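Diaminopimelate decarboxylase (Helicobacter pylori, PDB 2QGH) probably catalyses the pyridoxal-5'-phosphate-dependent decarboxylation of meso-diaminopimelate to L-lysine, the last step of lysine biosynthesis. Local coordinates at residues L48-A53 against C278-S283; K42-F47 against A78-G83; I61-K66 against S283-S288. One frame throughout, in Å; residues are numbered along the deposited sequence.

All three contacts gather round the first strand, 59-64, of the eight-stranded parallel barrel that carries the pyridoxal phosphate. Contacts 1 and 3 are buried, share Ser-283 and both use helix 282-285, approached in contact 1 from helix 40-52 and in contact 3 from strand 59-64. Contact 2, only partly buried, uses an earlier part of the same helix 40-52 and sets it against the end of helix 71-79. The chemistry follows the place: contact 1 joins a tyrosine-serine hydrogen bond to a CH-pi contact behind the phosphate, contact 3 is largely tyrosine against branched aliphatics, and contact 2 mixes a phenylalanine with leucine and serine at the barrel's outer layer.

Contact 1: residues L48-A53 against C278-S283; sequences LNYKEA and CEPGRS. With PLP (pyridoxal-5'-phosphate), chain B; LYS (lysine), chain C.
Just behind the phosphate end of the cofactor site in the alpha/beta barrel, Tyr-50 of helix 40-52 reaches inward from the outer helical layer and meets Pro-280 and Ser-283. Pro-280 lies in the turn after the last barrel strand, 275-278, and Ser-283 in the first turn of helix 282-285. The proline lies over one face of the tyrosine ring: its CB sits 3.8 Å from the Tyr-50 ring centroid, 22° off the normal, a CH-pi contact displaced toward the hydroxyl-bearing rim. Beyond that rim Tyr-50 OH and Ser-283 OG share a hydrogen bond of 2.8 Å in which either may be the donor. A chi1 of 53° sets the serine OG between its own backbone N and carbonyl carbon, on the side from which the phenol arrives. Near the root of the ring the packing is looser, Cys-278 CB lying 4.5 Å from Tyr-50 CD1. Ile-61 and Leu-258 add further apolar cover to the tyrosine.

The other side of the turn serves the ligands. Gly-281, the N-cap of helix 282-285, gives its N to PLP O2P at 2.7 Å, and Arg-282 N binds PLP O1P at 2.7 Å with a fairly straight N-H angle of 157°; the helix start probably favours the phosphate charge. Glu-279 points away from the tyrosine, its OE1 2.9 Å from PLP N1. The Arg-282 guanidinium straddles one carboxylate oxygen of the bound lysine, NH2 to OXT being 2.7 Å and NH1 to OXT a weak 3.1 Å. The ligand's NZ lies close enough to PLP C4A to suggest an aldimine. A phosphate held by backbone N-H groups of a glycine-containing loop and a helix start, with an acidic side chain at the pyridine nitrogen, is characteristic of the barrel domain of fold type III decarboxylases.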
loop_
_atom_site.group_PDB
_atom_site.type_symbol
_atom_site.label_atom_id
_atom_site.label_comp_id
_atom_site.label_asym_id
_atom_site.label_seq_id
_atom_site.Cartn_x
_atom_site.Cartn_y
_atom_site.Cartn_z
ATOM N N LEU A 48 25.415 14.387 -5.780
ATOM C CA LEU A 48 26.773 14.898 -5.923
ATOM C C LEU A 48 27.622 14.639 -4.680
ATOM O O LEU A 48 28.840 14.573 -4.766
ATOM C CB LEU A 48 26.736 16.397 -6.226
ATOM C CG LEU A 48 27.004 16.823 -7.674
ATOM C CD1 LEU A 48 26.481 15.783 -8.648
ATOM C CD2 LEU A 48 26.371 18.183 -7.918
ATOM N N ASN A 49 26.985 14.491 -3.524
ATOM C CA ASN A 49 27.736 14.223 -2.304
ATOM C C ASN A 49 28.253 12.781 -2.293
ATOM O O ASN A 49 29.352 12.517 -1.814
ATOM C CB ASN A 49 26.870 14.493 -1.072
ATOM C CG ASN A 49 26.513 15.960 -0.930
ATOM O OD1 ASN A 49 27.304 16.838 -1.279
ATOM N ND2 ASN A 49 25.323 16.236 -0.405
ATOM N N TYR A 50 27.459 11.851 -2.820
ATOM C CA TYR A 50 27.869 10.453 -2.887
ATOM C C TYR A 50 28.950 10.309 -3.950
ATOM O O TYR A 50 29.899 9.546 -3.792
ATOM C CB TYR A 50 26.682 9.561 -3.259
ATOM C CG TYR A 50 25.938 8.982 -2.081
ATOM C CD1 TYR A 50 26.333 7.771 -1.506
ATOM C CD2 TYR A 50 24.847 9.651 -1.528
ATOM C CE1 TYR A 50 25.655 7.241 -0.410
ATOM C CE2 TYR A 50 24.165 9.134 -0.438
ATOM C CZ TYR A 50 24.570 7.931 0.116
ATOM O OH TYR A 50 23.870 7.418 1.182
ATOM N N LYS A 51 28.795 11.061 -5.034
ATOM C CA LYS A 51 29.736 11.017 -6.143
ATOM C C LYS A 51 31.127 11.495 -5.743
ATOM O O LYS A 51 32.126 10.965 -6.224
ATOM C CB LYS A 51 29.208 11.867 -7.302
ATOM C CG LYS A 51 29.496 11.296 -8.689
ATOM C CD LYS A 51 30.363 12.231 -9.530
ATOM C CE LYS A 51 29.684 13.574 -9.760
ATOM N NZ LYS A 51 30.572 14.542 -10.476
ATOM N N GLU A 52 31.193 12.485 -4.857
ATOM C CA GLU A 52 32.477 13.028 -4.424
ATOM C C GLU A 52 33.040 12.338 -3.182
ATOM O O GLU A 52 34.245 12.377 -2.934
ATOM C CB GLU A 52 32.353 14.528 -4.149
ATOM C CG GLU A 52 31.574 14.862 -2.884
ATOM C CD GLU A 52 31.749 16.309 -2.445
ATOM O OE1 GLU A 52 31.215 16.675 -1.373
ATOM O OE2 GLU A 52 32.419 17.080 -3.169
ATOM N N ALA A 53 32.170 11.716 -2.394
ATOM C CA ALA A 53 32.604 11.026 -1.187
ATOM C C ALA A 53 33.604 9.923 -1.532
ATOM O O ALA A 53 34.248 9.353 -0.654
ATOM C CB ALA A 53 31.402 10.437 -0.466
ATOM N N CYS A 278 27.704 1.919 -4.626
ATOM C CA CYS A 278 26.757 2.251 -3.573
ATOM C C CYS A 278 25.383 2.311 -4.229
ATOM O O CYS A 278 25.238 2.787 -5.358
ATOM C CB CYS A 278 27.087 3.605 -2.941
ATOM S SG CYS A 278 28.697 3.709 -2.113
ATOM N N GLU A 279 24.378 1.825 -3.515
ATOM C CA GLU A 279 23.017 1.826 -4.023
ATOM C C GLU A 279 22.096 2.689 -3.142
ATOM O O GLU A 279 21.071 2.220 -2.646
ATOM C CB GLU A 279 22.513 0.386 -4.089
ATOM C CG GLU A 279 23.474 -0.544 -4.822
ATOM C CD GLU A 279 23.001 -1.979 -4.846
ATOM O OE1 GLU A 279 22.364 -2.413 -3.864
ATOM O OE2 GLU A 279 23.281 -2.685 -5.834
ATOM N N PRO A 280 22.451 3.974 -2.949
ATOM C CA PRO A 280 21.635 4.866 -2.124
ATOM C C PRO A 280 20.261 5.145 -2.734
ATOM O O PRO A 280 20.128 5.343 -3.945
ATOM C CB PRO A 280 22.489 6.122 -2.042
ATOM C CG PRO A 280 23.095 6.174 -3.402
ATOM C CD PRO A 280 23.531 4.728 -3.612
ATOM N N GLY A 281 19.243 5.157 -1.885
ATOM C CA GLY A 281 17.894 5.429 -2.343
ATOM C C GLY A 281 17.278 6.566 -1.543
ATOM O O GLY A 281 17.157 7.691 -2.030
ATOM N N ARG A 282 16.906 6.261 -0.306
ATOM C CA ARG A 282 16.293 7.219 0.606
ATOM C C ARG A 282 17.106 8.504 0.745
ATOM O O ARG A 282 16.590 9.604 0.523
ATOM C CB ARG A 282 16.128 6.571 1.983
ATOM C CG ARG A 282 15.141 7.267 2.903
ATOM C CD ARG A 282 15.303 6.760 4.332
ATOM N NE ARG A 282 15.099 5.320 4.444
ATOM C CZ ARG A 282 13.910 4.725 4.412
ATOM N NH1 ARG A 282 12.797 5.442 4.280
ATOM N NH2 ARG A 282 13.836 3.404 4.494
ATOM N N SER A 283 18.376 8.363 1.120
ATOM C CA SER A 283 19.266 9.511 1.308
ATOM C C SER A 283 19.455 10.385 0.062
ATOM O O SER A 283 20.048 11.457 0.134
ATOM C CB SER A 283 20.632 9.042 1.827
ATOM O OG SER A 283 21.183 8.025 1.012
HETATM N N1 PLP B . 19.929 -1.679 -2.564
HETATM C C2 PLP B . 19.152 -2.815 -2.252
HETATM C C2A PLP B . 19.534 -4.150 -2.759
HETATM C C3 PLP B . 17.960 -2.626 -1.445
HETATM O O3 PLP B . 17.152 -3.699 -1.123
HETATM C C4 PLP B . 17.607 -1.357 -0.987
HETATM C C4A PLP B . 16.530 -1.335 0.041
HETATM C C5 PLP B . 18.377 -0.232 -1.314
HETATM C C6 PLP B . 19.582 -0.404 -2.097
HETATM C C5A PLP B . 17.998 1.171 -1.110
HETATM O O4P PLP B . 18.273 1.529 0.225
HETATM P P PLP B . 17.975 2.867 0.738
HETATM O O1P PLP B . 16.722 3.629 0.204
HETATM O O2P PLP B . 19.298 3.685 0.400
HETATM O O3P PLP B . 17.768 2.687 2.290
HETATM N N LYS C . 9.843 0.809 1.844
HETATM C CA LYS C . 10.731 0.982 3.036
HETATM C C LYS C . 10.458 2.324 3.714
HETATM O O LYS C . 9.431 2.941 3.364
HETATM C CB LYS C . 12.207 0.887 2.607
HETATM C CG LYS C . 12.593 -0.490 2.088
HETATM C CD LYS C . 13.913 -0.486 1.340
HETATM C CE LYS C . 14.246 -1.899 0.867
HETATM N NZ LYS C . 15.444 -1.997 -0.034
HETATM O OXT LYS C . 11.258 2.743 4.579
#

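Contact 2: residues K42-F47 against A78-G83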
loop_
_atom_site.group_PDB
_atom_site.type_symbol
_atom_site.label_atom_id
_atom_site.label_comp_id
_atom_site.label_asym_id
_atom_site.label_seq_id
_atom_site.Cartn_x
_atom_site.Cartn_y
_atom_site.Cartn_z
ATOM N N LYS A 42 17.959 19.634 -4.188
ATOM C CA LYS A 42 18.335 18.759 -3.098
ATOM C C LYS A 42 18.670 17.359 -3.600
ATOM O O LYS A 42 19.480 16.656 -2.998
ATOM C CB LYS A 42 17.213 18.706 -2.068
ATOM C CG LYS A 42 16.952 20.049 -1.405
ATOM C CD LYS A 42 15.866 19.929 -0.360
ATOM C CE LYS A 42 15.548 21.266 0.258
ATOM N NZ LYS A 42 14.558 21.101 1.360
ATOM N N ILE A 43 18.049 16.958 -4.708
ATOM C CA ILE A 43 18.297 15.640 -5.286
ATOM C C ILE A 43 19.660 15.649 -5.973
ATOM O O ILE A 43 20.428 14.693 -5.865
ATOM C CB ILE A 43 17.218 15.265 -6.324
ATOM C CG1 ILE A 43 15.854 15.154 -5.642
ATOM C CG2 ILE A 43 17.579 13.957 -6.997
ATOM C CD1 ILE A 43 14.703 14.868 -6.582
ATOM N N LYS A 44 19.941 16.742 -6.676
ATOM C CA LYS A 44 21.198 16.923 -7.391
ATOM C C LYS A 44 22.379 17.071 -6.435
ATOM O O LYS A 44 23.486 16.610 -6.727
ATOM C CB LYS A 44 21.098 18.160 -8.289
ATOM C CG LYS A 44 22.412 18.635 -8.887
ATOM C CD LYS A 44 22.189 19.879 -9.747
ATOM C CE LYS A 44 23.499 20.594 -10.086
ATOM N NZ LYS A 44 24.464 19.709 -10.798
ATOM N N GLN A 45 22.144 17.711 -5.294
ATOM C CA GLN A 45 23.201 17.921 -4.310
ATOM C C GLN A 45 23.475 16.644 -3.515
ATOM O O GLN A 45 24.629 16.316 -3.241
ATOM C CB GLN A 45 22.820 19.074 -3.372
ATOM C CG GLN A 45 23.905 19.495 -2.377
ATOM C CD GLN A 45 25.212 19.914 -3.050
ATOM O OE1 GLN A 45 26.210 19.176 -3.035
ATOM N NE2 GLN A 45 25.210 21.101 -3.649
ATOM N N ALA A 46 22.418 15.921 -3.155
ATOM C CA ALA A 46 22.561 14.678 -2.400
ATOM C C ALA A 46 23.305 13.648 -3.239
ATOM O O ALA A 46 24.099 12.862 -2.724
ATOM C CB ALA A 46 21.190 14.136 -2.010
ATOM N N PHE A 47 23.039 13.649 -4.540
ATOM C CA PHE A 47 23.706 12.711 -5.428
ATOM C C PHE A 47 25.171 13.097 -5.575
ATOM O O PHE A 47 26.054 12.245 -5.513
ATOM C CB PHE A 47 23.053 12.704 -6.810
ATOM C CG PHE A 47 23.776 11.842 -7.796
ATOM C CD1 PHE A 47 23.713 10.457 -7.700
ATOM C CD2 PHE A 47 24.577 12.416 -8.782
ATOM C CE1 PHE A 47 24.440 9.650 -8.568
ATOM C CE2 PHE A 47 25.310 11.620 -9.658
ATOM C CZ PHE A 47 25.243 10.231 -9.552
ATOM N N ALA A 78 20.270 11.047 -14.404
ATOM C CA ALA A 78 20.992 10.572 -15.577
ATOM C C ALA A 78 21.941 11.637 -16.126
ATOM O O ALA A 78 23.041 11.326 -16.581
ATOM C CB ALA A 78 20.008 10.153 -16.656
ATOM N N HIS A 79 21.509 12.894 -16.085
ATOM C CA HIS A 79 22.325 13.990 -16.588
ATOM C C HIS A 79 23.575 14.132 -15.730
ATOM O O HIS A 79 24.571 14.719 -16.157
ATOM C CB HIS A 79 21.521 15.296 -16.587
ATOM C CG HIS A 79 22.252 16.456 -17.192
ATOM N ND1 HIS A 79 22.913 17.400 -16.434
ATOM C CD2 HIS A 79 22.461 16.801 -18.486
ATOM C CE1 HIS A 79 23.498 18.274 -17.233
ATOM N NE2 HIS A 79 23.240 17.933 -18.483
ATOM N N LEU A 80 23.512 13.579 -14.524
ATOM C CA LEU A 80 24.623 13.613 -13.588
ATOM C C LEU A 80 25.387 12.304 -13.713
ATOM O O LEU A 80 26.208 11.964 -12.865
ATOM C CB LEU A 80 24.102 13.782 -12.160
ATOM C CG LEU A 80 23.254 15.040 -11.917
ATOM C CD1 LEU A 80 22.770 15.073 -10.484
ATOM C CD2 LEU A 80 24.070 16.277 -12.218
ATOM N N GLU A 81 25.098 11.580 -14.789
ATOM C CA GLU A 81 25.732 10.298 -15.084
ATOM C C GLU A 81 25.548 9.281 -13.979
ATOM O O GLU A 81 26.442 8.492 -13.685
ATOM C CB GLU A 81 27.224 10.482 -15.364
ATOM C CG GLU A 81 27.530 11.240 -16.641
ATOM C CD GLU A 81 28.953 11.008 -17.099
ATOM O OE1 GLU A 81 29.879 11.236 -16.284
ATOM O OE2 GLU A 81 29.144 10.596 -18.268
ATOM N N SER A 82 24.370 9.295 -13.377
ATOM C CA SER A 82 24.062 8.371 -12.303
ATOM C C SER A 82 23.792 6.969 -12.824
ATOM O O SER A 82 23.497 6.776 -14.002
ATOM C CB SER A 82 22.839 8.849 -11.529
ATOM O OG SER A 82 22.442 7.868 -10.595
ATOM N N GLY A 83 23.906 5.999 -11.925
ATOM C CA GLY A 83 23.639 4.620 -12.274
ATOM C C GLY A 83 22.259 4.305 -11.744
ATOM O O GLY A 83 21.557 5.207 -11.293
#
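Leu-80, the first residue beyond helix 71-79 to meet helix 40-52, points its side chain into the angle between Lys-44 and Phe-47. Its CB lies 3.5 Å from CE2 of Phe-47, and its CD1 continues along the same ring to within 3.6 Å of Phe-47 CD2, leucine and phenylalanine running past each other in opposite directions. The same methyl, CD1, rests 3.9 Å from CG of Lys-44, whose chain crosses the leucine at about a right angle. A bend at the end of that chain (chi4 58°) brings Lys-44 NZ back over the second methyl, 3.7 Å from Leu-80 CD2, a packing contact of the ammonium group and not a polar bond. The Leu-80 backbone takes part as well: its O lies at the edge of the Phe-47 ring, near the ring plane and 3.3 Å from CE2.

Glu-81 has a positive phi and is the C-prime residue of the Schellman motif that closes helix 71-79, its N bonded to Ala-78 O while Ser-82 N returns to Leu-77 O. This turn lies in a beta-alpha-beta crossover of the barrel, strand 59-64 leading through helix 71-79 to the neighbouring parallel strand 83-86, and helix 40-52 packs beside it.

Ser-82 then meets the far end of the phenylalanine, its CB 3.4 Å from Phe-47 CZ. With CG anti to the backbone N (chi1 175°), the Phe-47 ring extends from its helix toward Ser-82; Leu-77 and Ile-61 touch it too. The hydroxyl passes obliquely by the ring, Ser-82 OG being 3.4 Å from CE1 of Phe-47, and donates to Gly-83 O at 2.9 Å, in the carbonyl plane and on a lone pair. Gly-83 opens the second barrel strand, pairing through its backbone with Ile-61.

Contact 3: residues I61-K66 against S283-S288. With PLP (pyridoxal-5'-phosphate), chain B.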
loop_
_atom_site.group_PDB
_atom_site.type_symbol
_atom_site.label_atom_id
_atom_site.label_comp_id
_atom_site.label_asym_id
_atom_site.label_seq_id
_atom_site.Cartn_x
_atom_site.Cartn_y
_atom_site.Cartn_z
ATOM N N ILE A 61 27.652 5.122 -8.317
ATOM C CA ILE A 61 26.498 5.348 -7.459
ATOM C C ILE A 61 25.216 4.946 -8.189
ATOM O O ILE A 61 24.750 5.643 -9.084
ATOM C CB ILE A 61 26.413 6.818 -7.024
ATOM C CG1 ILE A 61 27.733 7.227 -6.372
ATOM C CG2 ILE A 61 25.269 7.008 -6.032
ATOM C CD1 ILE A 61 28.166 6.288 -5.244
ATOM N N CYS A 62 24.661 3.802 -7.809
ATOM C CA CYS A 62 23.449 3.307 -8.440
ATOM C C CYS A 62 22.220 3.638 -7.629
ATOM O O CYS A 62 21.891 2.945 -6.665
ATOM C CB CYS A 62 23.534 1.798 -8.641
ATOM S SG CYS A 62 24.814 1.292 -9.797
ATOM N N TYR A 63 21.539 4.706 -8.031
ATOM C CA TYR A 63 20.329 5.145 -7.357
ATOM C C TYR A 63 19.273 4.030 -7.298
ATOM O O TYR A 63 18.897 3.455 -8.317
ATOM C CB TYR A 63 19.768 6.372 -8.078
ATOM C CG TYR A 63 18.416 6.787 -7.574
ATOM C CD1 TYR A 63 18.242 7.187 -6.249
ATOM C CD2 TYR A 63 17.300 6.730 -8.401
ATOM C CE1 TYR A 63 16.995 7.513 -5.760
ATOM C CE2 TYR A 63 16.042 7.052 -7.920
ATOM C CZ TYR A 63 15.897 7.441 -6.599
ATOM O OH TYR A 63 14.654 7.740 -6.105
ATOM N N ALA A 64 18.812 3.711 -6.094
ATOM C CA ALA A 64 17.806 2.670 -5.924
ATOM C C ALA A 64 16.432 3.242 -6.289
ATOM O O ALA A 64 15.831 3.982 -5.506
ATOM C CB ALA A 64 17.818 2.173 -4.486
ATOM N N LEU A 65 15.953 2.896 -7.483
ATOM C CA LEU A 65 14.669 3.386 -7.993
ATOM C C LEU A 65 13.475 3.166 -7.073
ATOM O O LEU A 65 12.577 4.004 -7.003
ATOM C CB LEU A 65 14.381 2.788 -9.377
ATOM C CG LEU A 65 15.029 3.503 -10.577
ATOM C CD1 LEU A 65 16.537 3.564 -10.398
ATOM C CD2 LEU A 65 14.671 2.779 -11.876
ATOM N N LYS A 66 13.466 2.042 -6.371
ATOM C CA LYS A 66 12.390 1.740 -5.440
ATOM C C LYS A 66 12.069 2.949 -4.558
ATOM O O LYS A 66 10.927 3.130 -4.147
ATOM C CB LYS A 66 12.788 0.555 -4.565
ATOM C CG LYS A 66 14.084 0.775 -3.795
ATOM C CD LYS A 66 14.506 -0.477 -3.059
ATOM C CE LYS A 66 14.810 -1.605 -4.039
ATOM N NZ LYS A 66 15.941 -1.260 -4.945
ATOM N N SER A 283 18.376 8.363 1.120
ATOM C CA SER A 283 19.266 9.511 1.308
ATOM C C SER A 283 19.455 10.385 0.062
ATOM O O SER A 283 20.048 11.457 0.134
ATOM C CB SER A 283 20.632 9.042 1.827
ATOM O OG SER A 283 21.183 8.025 1.012
ATOM N N ILE A 284 18.951 9.932 -1.080
ATOM C CA ILE A 284 19.077 10.720 -2.298
ATOM C C ILE A 284 17.830 11.575 -2.523
ATOM O O ILE A 284 17.934 12.741 -2.899
ATOM C CB ILE A 284 19.251 9.828 -3.556
ATOM C CG1 ILE A 284 20.550 9.016 -3.474
ATOM C CG2 ILE A 284 19.229 10.701 -4.818
ATOM C CD1 ILE A 284 21.825 9.834 -3.613
ATOM N N VAL A 285 16.657 10.996 -2.276
ATOM C CA VAL A 285 15.405 11.697 -2.534
ATOM C C VAL A 285 14.495 12.062 -1.368
ATOM O O VAL A 285 13.644 12.936 -1.512
ATOM C CB VAL A 285 14.533 10.903 -3.547
ATOM C CG1 VAL A 285 15.222 10.825 -4.883
ATOM C CG2 VAL A 285 14.263 9.500 -3.014
ATOM N N ALA A 286 14.647 11.404 -0.228
ATOM C CA ALA A 286 13.777 11.694 0.904
ATOM C C ALA A 286 13.474 13.187 1.108
ATOM O O ALA A 286 12.357 13.646 0.844
ATOM C CB ALA A 286 14.362 11.105 2.178
ATOM N N GLU A 287 14.473 13.940 1.558
ATOM C CA GLU A 287 14.313 15.358 1.847
ATOM C C GLU A 287 13.732 16.248 0.742
ATOM O O GLU A 287 12.970 17.172 1.037
ATOM C CB GLU A 287 15.652 15.941 2.331
ATOM C CG GLU A 287 15.643 17.462 2.513
ATOM C CD GLU A 287 16.974 18.030 3.017
ATOM O OE1 GLU A 287 18.035 17.652 2.468
ATOM O OE2 GLU A 287 16.955 18.868 3.952
ATOM N N SER A 288 14.070 15.976 -0.515
ATOM C CA SER A 288 13.591 16.802 -1.628
ATOM C C SER A 288 12.087 16.765 -1.871
ATOM O O SER A 288 11.540 17.634 -2.548
ATOM C CB SER A 288 14.292 16.403 -2.934
ATOM O OG SER A 288 13.657 15.291 -3.548
HETATM N N1 PLP B . 19.929 -1.679 -2.564
HETATM C C2 PLP B . 19.152 -2.815 -2.252
HETATM C C2A PLP B . 19.534 -4.150 -2.759
HETATM C C3 PLP B . 17.960 -2.626 -1.445
HETATM O O3 PLP B . 17.152 -3.699 -1.123
HETATM C C4 PLP B . 17.607 -1.357 -0.987
HETATM C C4A PLP B . 16.530 -1.335 0.041
HETATM C C5 PLP B . 18.377 -0.232 -1.314
HETATM C C6 PLP B . 19.582 -0.404 -2.097
HETATM C C5A PLP B . 17.998 1.171 -1.110
HETATM O O4P PLP B . 18.273 1.529 0.225
HETATM P P PLP B . 17.975 2.867 0.738
HETATM O O1P PLP B . 16.722 3.629 0.204
HETATM O O2P PLP B . 19.298 3.685 0.400
HETATM O O3P PLP B . 17.768 2.687 2.290
#
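Val-285 O, at the end of helix 282-285, is held twice by Ser-288: OG of the serine donates to it at 3.1 Å, tilted 19° from the carbonyl plane, and Ser-288 N adds a weak bond at 3.2 Å. This turn leads the chain out of the alpha/beta barrel into strand 289-299 of the second domain. Across from it stands Tyr-63 on strand 59-64, the first strand of the barrel. Its CG is anti to the backbone N (chi1 172°), which swings the ring out toward helix 282-285. Ile-284 crosses obliquely along the CD1-CE1 side of the ring, its CB 3.9 Å from Tyr-63 CD1 with CG2 equally near. Val-285 comes in at about a right angle farther along, its CG1 meeting the phenol end 3.4 Å from Tyr-63 OH. That hydroxyl is hydrogen-bonded to Asn-68 O, so the phenol is anchored while both valine methyls pack against its oxygen. Ile-73 and Leu-77 of helix 71-79 pack on the tyrosine too.

The next residues along the segment turn to the cofactor. Lys-66 NZ makes a salt bridge with Asp-85 OD2, and the side chain of Lys-66 folds near its end, bringing its CD 3.8 Å from PLP C4A, while Ala-64 CB touches PLP C5A at 3.5 Å.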